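Local coordinates for takeout-like protein 1 (Epiphyas postvittana, PDB 3E8T), which probably carries hydrophobic ligands in insects, binding ubiquinone-8 along an elongated internal pocket, at residues A[49-54]-A[190-195]; A[54-59]-A[112-117]. All blocks are in the same frame, centred on the assembly; numbering follows the deposited sequence.

Interaction 1. Residues A[49-54]-A[190-195]. With UQ8 (Ubiquinone-8), chain B.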
# COMPACT_ATOMS: atom_id res chain seq x y z
N PHE A 49 -7.56 -10.68 10.34
CA PHE A 49 -6.71 -11.82 10.05
C PHE A 49 -6.50 -12.64 11.32
O PHE A 49 -6.71 -12.16 12.42
CB PHE A 49 -5.38 -11.40 9.37
CG PHE A 49 -4.42 -10.66 10.26
CD1 PHE A 49 -3.74 -11.30 11.28
CD2 PHE A 49 -4.16 -9.33 10.08
CE1 PHE A 49 -2.85 -10.64 12.06
CE2 PHE A 49 -3.25 -8.64 10.89
CZ PHE A 49 -2.59 -9.30 11.85
N ASP A 50 -6.16 -13.90 11.11
CA ASP A 50 -5.87 -14.84 12.16
C ASP A 50 -4.62 -15.56 11.65
O ASP A 50 -4.70 -16.43 10.78
CB ASP A 50 -7.01 -15.81 12.35
CG ASP A 50 -6.81 -16.73 13.50
OD1 ASP A 50 -5.70 -16.86 14.00
OD2 ASP A 50 -7.80 -17.36 13.96
N LEU A 51 -3.46 -15.14 12.14
CA LEU A 51 -2.15 -15.58 11.68
C LEU A 51 -1.18 -15.74 12.83
O LEU A 51 -1.10 -14.87 13.70
CB LEU A 51 -1.54 -14.60 10.67
CG LEU A 51 -2.31 -14.35 9.37
CD1 LEU A 51 -1.67 -13.15 8.67
CD2 LEU A 51 -2.31 -15.60 8.44
N SER A 52 -0.44 -16.84 12.85
CA SER A 52 0.61 -17.03 13.81
C SER A 52 0.15 -16.88 15.26
O SER A 52 0.91 -16.49 16.12
CB SER A 52 1.78 -16.13 13.53
OG SER A 52 2.38 -16.54 12.29
N GLY A 53 -1.11 -17.21 15.52
CA GLY A 53 -1.65 -17.10 16.86
C GLY A 53 -2.31 -15.76 17.22
O GLY A 53 -2.87 -15.68 18.30
N LEU A 54 -2.20 -14.77 16.35
CA LEU A 54 -2.80 -13.46 16.56
C LEU A 54 -4.11 -13.35 15.80
O LEU A 54 -4.13 -13.57 14.59
CB LEU A 54 -1.85 -12.34 16.09
CG LEU A 54 -2.41 -10.94 16.18
CD1 LEU A 54 -2.67 -10.52 17.61
CD2 LEU A 54 -1.41 -9.94 15.52
N GLY A 190 2.59 -8.10 8.10
CA GLY A 190 2.45 -7.01 7.13
C GLY A 190 1.64 -7.36 5.92
O GLY A 190 0.96 -6.49 5.36
N LYS A 191 1.69 -8.61 5.48
CA LYS A 191 1.04 -8.97 4.21
C LYS A 191 -0.46 -8.64 4.15
O LYS A 191 -0.91 -8.04 3.17
CB LYS A 191 1.29 -10.44 3.88
CG LYS A 191 0.70 -10.90 2.57
CD LYS A 191 1.07 -12.35 2.19
CE LYS A 191 0.49 -12.84 0.84
NZ LYS A 191 0.70 -11.86 -0.29
N PRO A 192 -1.25 -9.03 5.16
CA PRO A 192 -2.66 -8.67 5.07
C PRO A 192 -2.95 -7.16 5.06
O PRO A 192 -3.94 -6.69 4.45
CB PRO A 192 -3.31 -9.39 6.26
CG PRO A 192 -2.25 -9.75 7.12
CD PRO A 192 -1.01 -9.88 6.34
N VAL A 193 -2.12 -6.41 5.77
CA VAL A 193 -2.29 -4.97 5.80
C VAL A 193 -1.93 -4.36 4.45
O VAL A 193 -2.65 -3.56 3.87
CB VAL A 193 -1.45 -4.39 6.96
CG1 VAL A 193 -1.59 -2.86 7.03
CG2 VAL A 193 -1.86 -5.05 8.28
N MET A 194 -0.79 -4.79 3.91
CA MET A 194 -0.37 -4.37 2.57
C MET A 194 -1.48 -4.68 1.57
O MET A 194 -1.78 -3.85 0.71
CB MET A 194 0.92 -5.09 2.15
CG MET A 194 1.31 -4.83 0.69
SD MET A 194 2.91 -5.56 0.27
CE MET A 194 2.59 -7.34 0.36
N GLU A 195 -2.07 -5.87 1.65
CA GLU A 195 -3.08 -6.28 0.67
C GLU A 195 -4.32 -5.42 0.78
O GLU A 195 -4.98 -5.12 -0.24
CB GLU A 195 -3.44 -7.75 0.81
CG GLU A 195 -4.59 -8.22 -0.09
CD GLU A 195 -4.40 -8.17 -1.64
OE1 GLU A 195 -3.44 -7.57 -2.22
OE2 GLU A 195 -5.30 -8.74 -2.30
C45 UQ8 B . -2.09 -5.45 17.15
C44 UQ8 B . -0.81 -6.27 16.95
C46 UQ8 B . -0.27 -6.65 18.30
C43 UQ8 B . 0.25 -5.54 16.15
C42 UQ8 B . -0.35 -4.87 14.90
C41 UQ8 B . -0.75 -5.95 13.90
C39 UQ8 B . -0.33 -5.54 12.50
C40 UQ8 B . -1.34 -5.45 11.36
C38 UQ8 B . 0.99 -5.32 12.23
C37 UQ8 B . 1.50 -4.94 11.00
C36 UQ8 B . 2.94 -4.52 11.26
C34 UQ8 B . 3.61 -3.89 10.05
C35 UQ8 B . 4.84 -3.31 10.29
C33 UQ8 B . 2.97 -3.85 8.81
C32 UQ8 B . 3.44 -3.35 7.61
C31 UQ8 B . 2.22 -2.93 6.75
C29 UQ8 B . 2.60 -2.52 5.33
C30 UQ8 B . 3.62 -3.37 4.50
C28 UQ8 B . 2.03 -1.38 4.77
C27 UQ8 B . 2.29 -0.90 3.49
C26 UQ8 B . 1.07 -0.16 2.90
C24 UQ8 B . 1.45 0.56 1.61
C25 UQ8 B . 2.38 1.78 1.64
C23 UQ8 B . 0.95 0.11 0.40
C22 UQ8 B . 1.18 0.65 -0.86
C21 UQ8 B . 0.59 -0.24 -1.95
C19 UQ8 B . 1.07 0.05 -3.37
C20 UQ8 B . 0.57 -0.98 -4.39
C18 UQ8 B . 0.80 1.50 -3.82
C17 UQ8 B . 1.21 1.72 -5.28
C16 UQ8 B . 1.41 3.20 -5.63
C14 UQ8 B . 1.44 3.35 -7.15
C15 UQ8 B . 2.15 2.28 -7.99
C13 UQ8 B . 0.80 4.42 -7.78
C12 UQ8 B . 0.79 4.58 -9.16
C11 UQ8 B . 0.67 6.05 -9.62
C9 UQ8 B . 1.25 6.25 -11.03
C10 UQ8 B . 1.39 4.93 -11.80
C8 UQ8 B . 0.37 7.24 -11.78
C7 UQ8 B . -0.42 6.59 -12.92
C6 UQ8 B . 0.39 6.44 -14.23
C1 UQ8 B . 0.32 5.23 -14.94
C1M UQ8 B . -0.49 4.21 -14.43
C2 UQ8 B . 1.04 5.04 -16.13
O2 UQ8 B . 0.97 3.98 -16.75
C3 UQ8 B . 1.84 6.05 -16.63
O3 UQ8 B . 2.53 5.86 -17.78
C3M UQ8 B . 1.71 6.16 -18.91
C4 UQ8 B . 1.94 7.25 -15.94
O4 UQ8 B . 2.73 8.24 -16.45
C4M UQ8 B . 4.06 7.75 -16.69
C5 UQ8 B . 1.22 7.45 -14.75
O5 UQ8 B . 1.32 8.53 -14.17

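Interaction 2. Residues A[54-59]-A[112-117]. With UQ8 (Ubiquinone-8), chain B.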
# COMPACT_ATOMS: atom_id res chain seq x y z
N LEU A 54 -2.20 -14.77 16.35
CA LEU A 54 -2.80 -13.46 16.56
C LEU A 54 -4.11 -13.35 15.80
O LEU A 54 -4.13 -13.57 14.59
CB LEU A 54 -1.85 -12.34 16.09
CG LEU A 54 -2.41 -10.94 16.18
CD1 LEU A 54 -2.67 -10.52 17.61
CD2 LEU A 54 -1.41 -9.94 15.52
N GLN A 55 -5.17 -12.98 16.51
CA GLN A 55 -6.41 -12.58 15.89
C GLN A 55 -6.53 -11.07 15.93
O GLN A 55 -6.51 -10.48 17.01
CB GLN A 55 -7.59 -13.20 16.59
CG GLN A 55 -7.63 -14.72 16.44
CD GLN A 55 -6.76 -15.45 17.42
OE1 GLN A 55 -6.80 -15.21 18.61
NE2 GLN A 55 -5.92 -16.36 16.90
N PHE A 56 -6.62 -10.44 14.76
CA PHE A 56 -6.60 -9.00 14.64
C PHE A 56 -7.70 -8.51 13.73
O PHE A 56 -7.99 -9.15 12.72
CB PHE A 56 -5.26 -8.60 14.01
CG PHE A 56 -5.03 -7.12 13.88
CD1 PHE A 56 -4.60 -6.36 14.95
CD2 PHE A 56 -5.25 -6.50 12.63
CE1 PHE A 56 -4.40 -4.92 14.77
CE2 PHE A 56 -5.04 -5.13 12.47
CZ PHE A 56 -4.62 -4.40 13.54
N THR A 57 -8.32 -7.39 14.10
CA THR A 57 -9.26 -6.72 13.23
C THR A 57 -8.89 -5.24 13.15
O THR A 57 -8.38 -4.67 14.13
CB THR A 57 -10.70 -6.87 13.69
OG1 THR A 57 -10.92 -6.12 14.88
CG2 THR A 57 -11.10 -8.31 13.90
N LEU A 58 -9.18 -4.63 12.00
CA LEU A 58 -9.04 -3.19 11.86
C LEU A 58 -10.23 -2.64 11.12
O LEU A 58 -10.53 -3.09 9.99
CB LEU A 58 -7.77 -2.80 11.15
CG LEU A 58 -7.41 -1.32 11.17
CD1 LEU A 58 -6.96 -0.89 12.56
CD2 LEU A 58 -6.34 -1.00 10.12
N LYS A 59 -10.91 -1.70 11.78
CA LYS A 59 -12.06 -1.03 11.18
C LYS A 59 -11.72 0.45 11.08
O LYS A 59 -10.92 0.97 11.85
CB LYS A 59 -13.32 -1.24 12.05
CG LYS A 59 -13.74 -2.67 12.13
CD LYS A 59 -15.04 -2.81 12.88
CE LYS A 59 -15.28 -4.17 13.40
NZ LYS A 59 -16.34 -4.11 14.44
N GLY A 112 -9.24 -0.91 20.77
CA GLY A 112 -8.94 0.49 20.87
C GLY A 112 -8.50 1.10 19.57
O GLY A 112 -8.92 0.64 18.52
N GLN A 113 -7.67 2.12 19.66
CA GLN A 113 -7.18 2.78 18.49
C GLN A 113 -5.73 2.43 18.26
O GLN A 113 -4.95 2.24 19.19
CB GLN A 113 -7.32 4.29 18.61
CG GLN A 113 -8.76 4.75 18.68
CD GLN A 113 -9.61 4.37 17.52
OE1 GLN A 113 -9.28 4.67 16.37
NE2 GLN A 113 -10.75 3.73 17.80
N MET A 114 -5.35 2.36 16.98
CA MET A 114 -3.99 2.07 16.56
C MET A 114 -3.38 3.24 15.81
O MET A 114 -4.07 3.87 15.00
CB MET A 114 -4.01 0.85 15.60
CG MET A 114 -2.62 0.50 15.07
SD MET A 114 -2.68 -1.03 14.11
CE MET A 114 -3.20 -0.40 12.52
N LYS A 115 -2.09 3.45 16.02
CA LYS A 115 -1.27 4.28 15.15
C LYS A 115 0.04 3.53 14.93
O LYS A 115 0.83 3.36 15.86
CB LYS A 115 -0.97 5.63 15.78
CG LYS A 115 -0.09 6.54 14.91
CD LYS A 115 0.11 7.93 15.50
CE LYS A 115 1.22 8.65 14.74
NZ LYS A 115 1.51 10.00 15.31
N LEU A 116 0.23 3.02 13.72
CA LEU A 116 1.40 2.28 13.36
C LEU A 116 2.23 3.21 12.45
O LEU A 116 1.73 3.60 11.39
CB LEU A 116 0.95 0.99 12.63
CG LEU A 116 2.01 0.16 11.93
CD1 LEU A 116 3.01 -0.30 13.01
CD2 LEU A 116 1.39 -1.01 11.22
N LYS A 117 3.45 3.48 12.84
CA LYS A 117 4.32 4.34 12.04
C LYS A 117 5.38 3.48 11.40
O LYS A 117 6.00 2.67 12.07
CB LYS A 117 5.00 5.38 12.91
CG LYS A 117 4.07 6.30 13.69
CD LYS A 117 4.83 7.26 14.59
CE LYS A 117 5.69 8.24 13.80
NZ LYS A 117 6.36 9.32 14.67
C45 UQ8 B . -2.09 -5.45 17.15
C44 UQ8 B . -0.81 -6.27 16.95
C46 UQ8 B . -0.27 -6.65 18.30
C43 UQ8 B . 0.25 -5.54 16.15
C42 UQ8 B . -0.35 -4.87 14.90
C41 UQ8 B . -0.75 -5.95 13.90
C39 UQ8 B . -0.33 -5.54 12.50
C40 UQ8 B . -1.34 -5.45 11.36
C38 UQ8 B . 0.99 -5.32 12.23
C37 UQ8 B . 1.50 -4.94 11.00
C36 UQ8 B . 2.94 -4.52 11.26
C34 UQ8 B . 3.61 -3.89 10.05
C35 UQ8 B . 4.84 -3.31 10.29
C33 UQ8 B . 2.97 -3.85 8.81
C32 UQ8 B . 3.44 -3.35 7.61
C31 UQ8 B . 2.22 -2.93 6.75
C29 UQ8 B . 2.60 -2.52 5.33
C30 UQ8 B . 3.62 -3.37 4.50
C28 UQ8 B . 2.03 -1.38 4.77
C27 UQ8 B . 2.29 -0.90 3.49
C26 UQ8 B . 1.07 -0.16 2.90
C24 UQ8 B . 1.45 0.56 1.61
C25 UQ8 B . 2.38 1.78 1.64
C23 UQ8 B . 0.95 0.11 0.40
C22 UQ8 B . 1.18 0.65 -0.86
C21 UQ8 B . 0.59 -0.24 -1.95
C19 UQ8 B . 1.07 0.05 -3.37
C20 UQ8 B . 0.57 -0.98 -4.39
C18 UQ8 B . 0.80 1.50 -3.82
C17 UQ8 B . 1.21 1.72 -5.28
C16 UQ8 B . 1.41 3.20 -5.63
C14 UQ8 B . 1.44 3.35 -7.15
C15 UQ8 B . 2.15 2.28 -7.99
C13 UQ8 B . 0.80 4.42 -7.78
C12 UQ8 B . 0.79 4.58 -9.16
C11 UQ8 B . 0.67 6.05 -9.62
C9 UQ8 B . 1.25 6.25 -11.03
C10 UQ8 B . 1.39 4.93 -11.80
C8 UQ8 B . 0.37 7.24 -11.78
C7 UQ8 B . -0.42 6.59 -12.92
C6 UQ8 B . 0.39 6.44 -14.23
C1 UQ8 B . 0.32 5.23 -14.94
C1M UQ8 B . -0.49 4.21 -14.43
C2 UQ8 B . 1.04 5.04 -16.13
O2 UQ8 B . 0.97 3.98 -16.75
C3 UQ8 B . 1.84 6.05 -16.63
O3 UQ8 B . 2.53 5.86 -17.78
C3M UQ8 B . 1.71 6.16 -18.91
C4 UQ8 B . 1.94 7.25 -15.94
O4 UQ8 B . 2.73 8.24 -16.45
C4M UQ8 B . 4.06 7.75 -16.69
C5 UQ8 B . 1.22 7.45 -14.75
O5 UQ8 B . 1.32 8.53 -14.17

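Interaction 1. Residues A[49-54]-A[190-195]
Phe49 and Leu51 converge on one atom of the helix, CG of Pro192. The Phe49 and Pro192 side chains cross at about a right angle, with CD2 of Phe49 3.5 Å from Pro192 CG. Leu51 arrives tip to tip, its CD1 3.8 Å from the same Pro192 CG. Both side chains alternate past Asp50 onto one face of the strand, and Phe49 CG stands between its own backbone N and carbonyl carbon (chi1 70°), which swings the ring out across the strand, its far edge toward the ubiquinone. There the ring presents its edge, with CE2 3.7 Å from UQ8 C40. On the helix, Val193 CG1 lies 3.8 Å from UQ8 C31, and Gly190 CA rests 3.6 Å from UQ8 C33, where a beta carbon would crowd the isoprenoid chain. The strand ends in a two-residue beta hairpin, a type I' turn from Leu51 to Leu54 with Ser52 and Gly53 at its corners; Leu54 N bonds to Leu51 O at 2.9 Å. This hairpin of the curled antiparallel sheet packs on the long helix 182-211, consistent with the JHBP family, and ubiquinone-8 lies against both. The helix is kinked where the backbone N atoms of Lys191 and Pro192 lack bonds to the preceding turn. Further out, the Phe49 ring meets Phe189 and Phe56 with planes only modestly inclined, so aromatic neighbours hem it in. Ser52 OG is hydrogen-bonded to Glu188 OE1, about one turn back on helix 182-211, and Glu195 OE1 to Tyr146 OH of strand 139-153.

Interaction 2. Residues A[54-59]-A[112-117]
Met114 SD lies at the edge of the Phe56 ring, 3.9 Å from Phe56 CZ; the line from the ring centroid to the sulfur is 78° off the ring normal, a Met-aromatic contact with the side chains crossing at about a right angle. The methionine runs extended from its backbone as far as the sulfur, then bends at its last torsion (chi3 84°), which brings CE to Leu58: Met114 CE is 3.8 Å from Leu58 CD1, and Leu58 CD2 lies little farther away. Phe56 meanwhile lays one face against the tail of ubiquinone-8, its CE1 3.4 Å from UQ8 C45 and UQ8 C41 standing over the ring toward the rim. Leu116, two residues further along the strand and on the same face as Met114, adds CD2 at 3.8 Å from UQ8 C34. An alanine in place of Phe56 would take away this apolar face and would probably leave the ubiquinone tail less firmly packed and Met114 SD without its aromatic neighbour. The two strands are not paired directly: strand 82-100 runs between them, sending Tyr97 against Phe56 and Val93 against Met114, while Phe47 of strand 42-51 backs Leu58 and Leu160 of strand 155-160 touches Met114.

Overall arrangement
From the N terminus, strand 42-51 turns straight into strand 54-77, so the first segments of both interactions are successive and share Leu54; Phe49 N also lies 2.9 Å from Phe56 O across the hairpin. Interaction 2 closes the shorter loop, about fifty residues of mostly strand, bringing 112-117 back near 54-59 inside the curled antiparallel sheet. Interaction 1 closes a much longer loop, within which interaction 2 is nested, and ties the hairpin to helix 182-211. Interaction 2 therefore joins two strands of one sheet across its curl, and interaction 1 joins that sheet to the helix, as in the JHBP family, and both line the tail end of the ubiquinone pocket.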